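Local coordinates for protein ORF48 (Lactococcus phage TP901-1, PDB 3UH8) that is a structural component of the phage baseplate, built here as an immunoglobulin-like beta domain, and probably takes part in the assembly that mediates adhesion to the host, at residues T7-T10 and T11-N14; V82-D85 and N86-Q89; W108-Q111 and F112-R115. All coordinates share one frame; numbering follows the deposited sequence.

The three contacts follow one another along the chain of a single immunoglobulin-like domain. Contact 1 closes the end of strand 2-9 and the loop after it; contact 2 starts the short helix 85-89, which follows strand 78-82; contact 3 is the corner between strands 108-110 and 112-122. The centres of contacts 1 and 3 are about 14 Å apart, and the two touch: N14 ND2 and S9 O meet R115 O and R115 N, probably through hydrogen bonds, which join strands 2-9 and 112-122. The helix of contact 2 lies on the opposite side of the chain's centre, its centre about 22 Å from that of contact 1 and about 21 Å from that of contact 3.

Contact 1: residues T7-T10 and T11-N14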
ATOM      1  N   THR A   7       8.519  -4.661   2.818  1.00 28.41           N
ATOM      2  CA  THR A   7       8.526  -4.029   4.138  1.00 28.57           C
ATOM      3  C   THR A   7       8.559  -2.510   3.929  1.00 33.31           C
ATOM      4  O   THR A   7       9.497  -1.999   3.313  1.00 32.65           O
ATOM      5  CB  THR A   7       9.703  -4.545   4.987  1.00 37.64           C
ATOM      6  OG1 THR A   7       9.758  -5.971   4.913  1.00 38.32           O
ATOM      7  CG2 THR A   7       9.612  -4.107   6.441  1.00 35.79           C
ATOM      8  N   LEU A   8       7.531  -1.799   4.420  1.00 30.42           N
ATOM      9  CA  LEU A   8       7.435  -0.348   4.263  1.00 30.61           C
ATOM     10  C   LEU A   8       7.625   0.413   5.561  1.00 35.36           C
ATOM     11  O   LEU A   8       7.028   0.062   6.580  1.00 34.68           O
ATOM     12  CB  LEU A   8       6.122   0.059   3.572  1.00 30.70           C
ATOM     13  CG  LEU A   8       5.923  -0.471   2.153  1.00 35.45           C
ATOM     14  CD1 LEU A   8       4.506  -0.283   1.702  1.00 35.38           C
ATOM     15  CD2 LEU A   8       6.892   0.171   1.171  1.00 37.46           C
ATOM     16  N   SER A   9       8.449   1.472   5.510  1.00 32.71           N
ATOM     17  CA  SER A   9       8.775   2.322   6.649  1.00 33.01           C
ATOM     18  C   SER A   9       8.025   3.659   6.647  1.00 37.81           C
ATOM     19  O   SER A   9       7.675   4.180   5.584  1.00 36.95           O
ATOM     20  CB  SER A   9      10.280   2.558   6.725  1.00 36.56           C
ATOM     21  OG  SER A   9      10.627   3.338   7.856  1.00 45.39           O
ATOM     22  N   THR A  10       7.795   4.207   7.853  1.00 35.35           N
ATOM     23  CA  THR A  10       7.132   5.499   8.065  1.00 35.72           C
ATOM     24  C   THR A  10       8.177   6.581   8.349  1.00 40.58           C
ATOM     25  O   THR A  10       7.931   7.766   8.114  1.00 39.99           O
ATOM     26  CB  THR A  10       6.097   5.410   9.196  1.00 43.92           C
ATOM     27  OG1 THR A  10       6.762   5.108  10.425  1.00 43.98           O
ATOM     28  CG2 THR A  10       5.007   4.385   8.921  1.00 42.80           C
ATOM     29  N   THR A  11       9.335   6.154   8.867  1.00 38.48           N
ATOM     30  CA  THR A  11      10.475   7.002   9.199  1.00 38.79           C
ATOM     31  C   THR A  11      11.477   7.059   8.043  1.00 44.39           C
ATOM     32  O   THR A  11      11.897   8.145   7.648  1.00 44.26           O
ATOM     33  CB  THR A  11      11.171   6.476  10.477  1.00 44.64           C
ATOM     34  OG1 THR A  11      11.595   5.132  10.248  1.00 43.12           O
ATOM     35  CG2 THR A  11      10.288   6.530  11.717  1.00 43.19           C
ATOM     36  N   GLU A  12      11.884   5.899   7.496  1.00 41.62           N
ATOM     37  CA  GLU A  12      12.903   5.766   6.441  1.00 41.86           C
ATOM     38  C   GLU A  12      12.399   5.766   4.978  1.00 46.48           C
ATOM     39  O   GLU A  12      11.253   5.414   4.734  1.00 46.19           O
ATOM     40  CB  GLU A  12      13.604   4.459   6.668  1.00 43.32           C
ATOM     41  CG  GLU A  12      14.933   4.594   7.319  1.00 55.14           C
ATOM     42  CD  GLU A  12      14.918   3.950   8.666  1.00 79.04           C
ATOM     43  OE1 GLU A  12      15.446   2.819   8.763  1.00 75.13           O
ATOM     44  OE2 GLU A  12      14.262   4.513   9.574  1.00 73.77           O
ATOM     45  N   PRO A  13      13.284   6.020   3.985  1.00 43.63           N
ATOM     46  CA  PRO A  13      12.862   5.952   2.582  1.00 43.31           C
ATOM     47  C   PRO A  13      12.515   4.541   2.165  1.00 46.53           C
ATOM     48  O   PRO A  13      13.081   3.572   2.709  1.00 46.18           O
ATOM     49  CB  PRO A  13      14.110   6.409   1.853  1.00 45.17           C
ATOM     50  CG  PRO A  13      15.215   6.010   2.789  1.00 49.60           C
ATOM     51  CD  PRO A  13      14.735   6.246   4.159  1.00 45.24           C
ATOM     52  N   ASN A  14      11.565   4.358   1.220  1.00 42.52           N
ATOM     53  CA  ASN A  14      11.168   3.031   0.770  1.00 42.16           C
ATOM     54  C   ASN A  14      11.724   2.668  -0.616  1.00 45.79           C
ATOM     55  O   ASN A  14      11.160   1.826  -1.293  1.00 45.37           O
ATOM     56  CB  ASN A  14       9.674   2.827   0.905  1.00 41.80           C
ATOM     57  CG  ASN A  14       9.192   2.749   2.331  1.00 59.71           C
ATOM     58  OD1 ASN A  14       9.728   2.015   3.170  1.00 52.15           O
ATOM     59  ND2 ASN A  14       8.168   3.530   2.635  1.00 52.10           N
TER
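The side-chain amide of N14 bonds to the backbone of S9 where strand 2-9 of the immunoglobulin-like domain runs out into a turn, and the S9 hydroxyl bonds to the amides that follow. The chain doubles back between segments 7-10 and 11-14.

Hydrogen bonds carry most of the contact. The amide of N14 reads the backbone of S9 at both ends: S9 N donates to N14 OD1 at 2.7 Å, almost straight at 175° and on a lone pair in the carbonyl plane, while N14 ND2 returns a bond to S9 O over 3.1 Å, 17° out of the amide plane of N14. Two bonds of opposite direction fix the rotation of this buried amide, and ND2 also gives to R115 O on strand 112-122. The S9 hydroxyl takes the amides farther round the turn. With OG anti to the backbone N (chi1 -178°), it accepts from E12 N at 2.9 Å and, weakly, from T11 N. This resembles an ST turn, but with its main bond to the amide three residues on and only a weak one to the amide two on. T11 OG1 donates in turn to E12 OE2 over 2.8 Å, coming from above the carboxylate plane, and OG1 also bonds to N39 N. T10 OG1 is hydrogen-bonded to E38 OE1 of strand 30-38.

Apolar contact is slighter. L8 crosses N14 at about a right angle, and both rest on F117 of strand 112-122, joining the turn to the neighbouring strand. The methyl L8 CD2 lies against the amide carbon N14 CG at 3.6 Å.

Contact 2: residues V82-D85 and N86-Q89; sequences VASD and NALQ
The backbone leaves strand 78-82 through a serine N-cap into the short, weakly bonded helix 85-89, where L88 N makes two weak bonds, to S84 O at 3.2 Å and to D85 O.

A firmer hold comes from the cap itself. S84 is the N-cap residue, and A87 N donates to S84 OG over 3.2 Å at an N-H...O angle of 156°. The S84 chi1 of 63° sets OG between the backbone N and the carbonyl carbon, from where the oxygen reaches forward to the amide three residues on. The hydroxyl also bonds to E67 OE2 of strand 65-73 and to Y81 OH, so the start of the helix is tied to the sheet through one serine oxygen.

Apolar packing lies on the L88 side of the turn. The leucine folds back along the chain, and A83 CB, whose bond from CA points toward the helix, meets L88 CD2 at 3.9 Å. A83 and L88 both rest on L22 of strand 21-23, while A87 packs on F52 of strand 49-54. The branch point of the same leucine sits close to the cap's carbonyl, with L88 CG 3.3 Å from S84 O.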
ATOM      1  N   VAL A  82      -5.265  -5.792  -2.573  1.00 15.47           N
ATOM      2  CA  VAL A  82      -5.521  -6.413  -3.879  1.00 15.56           C
ATOM      3  C   VAL A  82      -5.495  -5.305  -4.932  1.00 19.67           C
ATOM      4  O   VAL A  82      -6.290  -4.364  -4.845  1.00 18.87           O
ATOM      5  CB  VAL A  82      -6.838  -7.241  -3.899  1.00 19.69           C
ATOM      6  CG1 VAL A  82      -7.121  -7.813  -5.292  1.00 19.56           C
ATOM      7  CG2 VAL A  82      -6.800  -8.362  -2.862  1.00 19.51           C
ATOM      8  N   ALA A  83      -4.556  -5.398  -5.897  1.00 16.80           N
ATOM      9  CA  ALA A  83      -4.394  -4.411  -6.968  1.00 16.87           C
ATOM     10  C   ALA A  83      -5.676  -4.247  -7.774  1.00 21.12           C
ATOM     11  O   ALA A  83      -6.168  -5.207  -8.373  1.00 20.11           O
ATOM     12  CB  ALA A  83      -3.229  -4.785  -7.877  1.00 17.52           C
ATOM     13  N   SER A  84      -6.244  -3.032  -7.721  1.00 18.85           N
ATOM     14  CA  SER A  84      -7.462  -2.655  -8.436  1.00 19.09           C
ATOM     15  C   SER A  84      -7.118  -2.416  -9.905  1.00 24.32           C
ATOM     16  O   SER A  84      -5.936  -2.374 -10.255  1.00 24.60           O
ATOM     17  CB  SER A  84      -8.045  -1.379  -7.834  1.00 22.51           C
ATOM     18  OG  SER A  84      -7.151  -0.284  -7.972  1.00 29.31           O
ATOM     19  N   ASP A  85      -8.139  -2.221 -10.757  1.00 21.42           N
ATOM     20  CA  ASP A  85      -7.927  -1.912 -12.171  1.00 21.53           C
ATOM     21  C   ASP A  85      -7.218  -0.554 -12.311  1.00 25.78           C
ATOM     22  O   ASP A  85      -6.413  -0.382 -13.224  1.00 25.69           O
ATOM     23  CB  ASP A  85      -9.255  -1.936 -12.948  1.00 23.33           C
ATOM     24  CG  ASP A  85      -9.848  -3.320 -13.161  1.00 32.73           C
ATOM     25  OD1 ASP A  85      -9.079  -4.311 -13.147  1.00 32.68           O
ATOM     26  OD2 ASP A  85     -11.074  -3.411 -13.384  1.00 39.94           O
ATOM     27  N   ASN A  86      -7.480   0.380 -11.366  1.00 22.14           N
ATOM     28  CA  ASN A  86      -6.870   1.712 -11.311  1.00 22.38           C
ATOM     29  C   ASN A  86      -5.375   1.610 -10.998  1.00 26.58           C
ATOM     30  O   ASN A  86      -4.571   2.305 -11.625  1.00 26.10           O
ATOM     31  CB  ASN A  86      -7.573   2.583 -10.262  1.00 23.97           C
ATOM     32  CG  ASN A  86      -7.425   4.078 -10.451  1.00 51.85           C
ATOM     33  OD1 ASN A  86      -6.449   4.584 -11.020  1.00 48.71           O
ATOM     34  ND2 ASN A  86      -8.395   4.828  -9.948  1.00 44.38           N
ATOM     35  N   ALA A  87      -5.005   0.727 -10.048  1.00 22.92           N
ATOM     36  CA  ALA A  87      -3.617   0.487  -9.655  1.00 22.87           C
ATOM     37  C   ALA A  87      -2.789  -0.178 -10.766  1.00 27.20           C
ATOM     38  O   ALA A  87      -1.566  -0.042 -10.776  1.00 27.07           O
ATOM     39  CB  ALA A  87      -3.572  -0.358  -8.393  1.00 23.63           C
ATOM     40  N   LEU A  88      -3.454  -0.883 -11.700  1.00 24.04           N
ATOM     41  CA  LEU A  88      -2.820  -1.604 -12.809  1.00 24.24           C
ATOM     42  C   LEU A  88      -2.861  -0.863 -14.148  1.00 29.26           C
ATOM     43  O   LEU A  88      -2.217  -1.304 -15.103  1.00 29.12           O
ATOM     44  CB  LEU A  88      -3.485  -2.987 -12.984  1.00 24.16           C
ATOM     45  CG  LEU A  88      -3.457  -3.948 -11.800  1.00 28.74           C
ATOM     46  CD1 LEU A  88      -4.483  -5.040 -11.985  1.00 28.79           C
ATOM     47  CD2 LEU A  88      -2.084  -4.545 -11.609  1.00 30.79           C
ATOM     48  N   GLN A  89      -3.596   0.256 -14.229  1.00 26.02           N
ATOM     49  CA  GLN A  89      -3.793   1.011 -15.458  1.00 25.91           C
ATOM     50  C   GLN A  89      -2.535   1.591 -16.096  1.00 29.43           C
ATOM     51  O   GLN A  89      -2.363   1.418 -17.294  1.00 28.72           O
ATOM     52  CB  GLN A  89      -4.847   2.093 -15.263  1.00 27.40           C
ATOM     53  CG  GLN A  89      -5.471   2.572 -16.562  1.00 44.40           C
ATOM     54  CD  GLN A  89      -6.372   3.736 -16.288  1.00 65.10           C
ATOM     55  OE1 GLN A  89      -6.036   4.894 -16.550  1.00 59.78           O
ATOM     56  NE2 GLN A  89      -7.506   3.457 -15.678  1.00 58.33           N
TER

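Contact 3: residues W108-Q111 and F112-R115; sequences WIEQ and FSTR
E110 reaches forward past Q111 to touch F112 and S113 at the corner where strand 108-110 of the immunoglobulin-like domain passes into strand 112-122. The chain turns at Q111, yet both strands pair with strand 92-103, and the contact lies at the surface.

Van der Waals contact joins the two sides of the corner. A chi1 near 180° (-178°) starts the E110 chain away from its own N and brings CG to 3.4 Å from F112 O, and the extended remainder of the side chain carries the carboxylate on toward S113. E110 OE2 is also hydrogen-bonded to S99 OG of strand 92-103, which helps to place the carboxylate.

F112 contributes an aromatic edge. Its chi1 of 84° leaves the ring turned with that edge to the backbone of the preceding residue, so that Q111 C lies near the ring plane and 4.1 Å from F112 CD2. The ring also stacks with F100 of strand 92-103 and makes a cation-pi contact with K43. Backbone hydrogen bonds of Q111 and F112 with F100 keep both sides of the bend on that strand.

Nearest to the serine is the carboxylate oxygen, with E110 OE2 3.2 Å from S113 CB.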
ATOM      1  N   TRP A 108     -13.108  10.103   7.502  1.00 48.99           N
ATOM      2  CA  TRP A 108     -11.821   9.496   7.838  1.00 48.32           C
ATOM      3  C   TRP A 108     -10.756  10.561   8.063  1.00 51.01           C
ATOM      4  O   TRP A 108     -10.714  11.554   7.333  1.00 50.81           O
ATOM      5  CB  TRP A 108     -11.391   8.509   6.745  1.00 47.24           C
ATOM      6  CG  TRP A 108     -12.245   7.279   6.689  1.00 47.24           C
ATOM      7  CD1 TRP A 108     -13.303   7.051   5.857  1.00 50.99           C
ATOM      8  CD2 TRP A 108     -12.145   6.127   7.534  1.00 48.01           C
ATOM      9  NE1 TRP A 108     -13.861   5.822   6.125  1.00 49.93           N
ATOM     10  CE2 TRP A 108     -13.169   5.230   7.150  1.00 51.36           C
ATOM     11  CE3 TRP A 108     -11.295   5.768   8.596  1.00 48.74           C
ATOM     12  CZ2 TRP A 108     -13.361   3.997   7.782  1.00 50.77           C
ATOM     13  CZ3 TRP A 108     -11.492   4.549   9.226  1.00 50.31           C
ATOM     14  CH2 TRP A 108     -12.507   3.674   8.812  1.00 50.86           C
ATOM     15  N   ILE A 109      -9.917  10.367   9.095  1.00 46.64           N
ATOM     16  CA  ILE A 109      -8.840  11.290   9.456  1.00 46.01           C
ATOM     17  C   ILE A 109      -7.528  10.544   9.645  1.00 48.50           C
ATOM     18  O   ILE A 109      -7.444   9.659  10.498  1.00 48.14           O
ATOM     19  CB  ILE A 109      -9.216  12.151  10.682  1.00 49.18           C
ATOM     20  N   GLU A 110      -6.506  10.898   8.844  1.00 43.68           N
ATOM     21  CA  GLU A 110      -5.186  10.272   8.884  1.00 42.98           C
ATOM     22  C   GLU A 110      -4.421  10.578  10.166  1.00 46.19           C
ATOM     23  O   GLU A 110      -4.172  11.743  10.481  1.00 45.80           O
ATOM     24  CB  GLU A 110      -4.349  10.649   7.651  1.00 44.25           C
ATOM     25  CG  GLU A 110      -2.989   9.974   7.636  1.00 53.94           C
ATOM     26  CD  GLU A 110      -1.942  10.672   6.799  1.00 72.41           C
ATOM     27  OE1 GLU A 110      -1.335  11.645   7.302  1.00 68.83           O
ATOM     28  OE2 GLU A 110      -1.718  10.236   5.647  1.00 64.00           O
ATOM     29  N   GLN A 111      -4.026   9.515  10.883  1.00 42.55           N
ATOM     30  CA  GLN A 111      -3.241   9.604  12.111  1.00 42.04           C
ATOM     31  C   GLN A 111      -1.751   9.582  11.785  1.00 44.94           C
ATOM     32  O   GLN A 111      -0.967  10.237  12.474  1.00 44.72           O
ATOM     33  CB  GLN A 111      -3.633   8.479  13.082  1.00 43.42           C
ATOM     34  CG  GLN A 111      -4.473   8.928  14.293  1.00 60.96           C
ATOM     35  CD  GLN A 111      -5.477  10.039  14.036  1.00 82.78           C
ATOM     36  OE1 GLN A 111      -5.392  11.124  14.622  1.00 78.57           O
ATOM     37  NE2 GLN A 111      -6.451   9.802  13.164  1.00 76.02           N
ATOM     38  N   PHE A 112      -1.375   8.850  10.715  1.00 40.60           N
ATOM     39  CA  PHE A 112      -0.015   8.712  10.182  1.00 39.89           C
ATOM     40  C   PHE A 112      -0.043   7.958   8.842  1.00 42.79           C
ATOM     41  O   PHE A 112      -1.061   7.354   8.490  1.00 42.47           O
ATOM     42  CB  PHE A 112       0.934   8.018  11.190  1.00 41.60           C
ATOM     43  CG  PHE A 112       0.900   6.510  11.189  1.00 43.03           C
ATOM     44  CD1 PHE A 112       1.914   5.776  10.582  1.00 46.09           C
ATOM     45  CD2 PHE A 112      -0.144   5.820  11.789  1.00 45.11           C
ATOM     46  CE1 PHE A 112       1.876   4.379  10.571  1.00 46.90           C
ATOM     47  CE2 PHE A 112      -0.173   4.423  11.788  1.00 47.89           C
ATOM     48  CZ  PHE A 112       0.832   3.713  11.170  1.00 46.01           C
ATOM     49  N   SER A 113       1.088   7.961   8.120  1.00 38.25           N
ATOM     50  CA  SER A 113       1.212   7.280   6.833  1.00 37.54           C
ATOM     51  C   SER A 113       2.614   6.743   6.598  1.00 39.61           C
ATOM     52  O   SER A 113       3.556   7.144   7.286  1.00 39.03           O
ATOM     53  CB  SER A 113       0.824   8.219   5.694  1.00 41.00           C
ATOM     54  OG  SER A 113       1.573   9.424   5.721  1.00 49.41           O
ATOM     55  N   THR A 114       2.749   5.834   5.619  1.00 35.10           N
ATOM     56  CA  THR A 114       4.043   5.292   5.214  1.00 34.37           C
ATOM     57  C   THR A 114       4.653   6.297   4.244  1.00 37.40           C
ATOM     58  O   THR A 114       3.965   7.197   3.748  1.00 36.86           O
ATOM     59  CB  THR A 114       3.902   3.925   4.491  1.00 41.06           C
ATOM     60  OG1 THR A 114       3.252   4.102   3.228  1.00 38.82           O
ATOM     61  CG2 THR A 114       3.197   2.863   5.326  1.00 39.84           C
ATOM     62  N   ARG A 115       5.929   6.120   3.937  1.00 33.53           N
ATOM     63  CA  ARG A 115       6.592   6.964   2.960  1.00 33.02           C
ATOM     64  C   ARG A 115       6.349   6.344   1.598  1.00 35.32           C
ATOM     65  O   ARG A 115       6.022   5.155   1.531  1.00 35.10           O
ATOM     66  CB  ARG A 115       8.069   7.092   3.300  1.00 34.02           C
ATOM     67  CG  ARG A 115       8.243   8.013   4.502  1.00 46.21           C
ATOM     68  CD  ARG A 115       9.653   8.062   5.036  1.00 58.72           C
ATOM     69  NE  ARG A 115      10.635   8.272   3.973  1.00 70.51           N
ATOM     70  CZ  ARG A 115      11.314   9.397   3.786  1.00 87.03           C
ATOM     71  NH1 ARG A 115      11.146  10.426   4.607  1.00 75.44           N
ATOM     72  NH2 ARG A 115      12.188   9.493   2.793  1.00 74.54           N
TER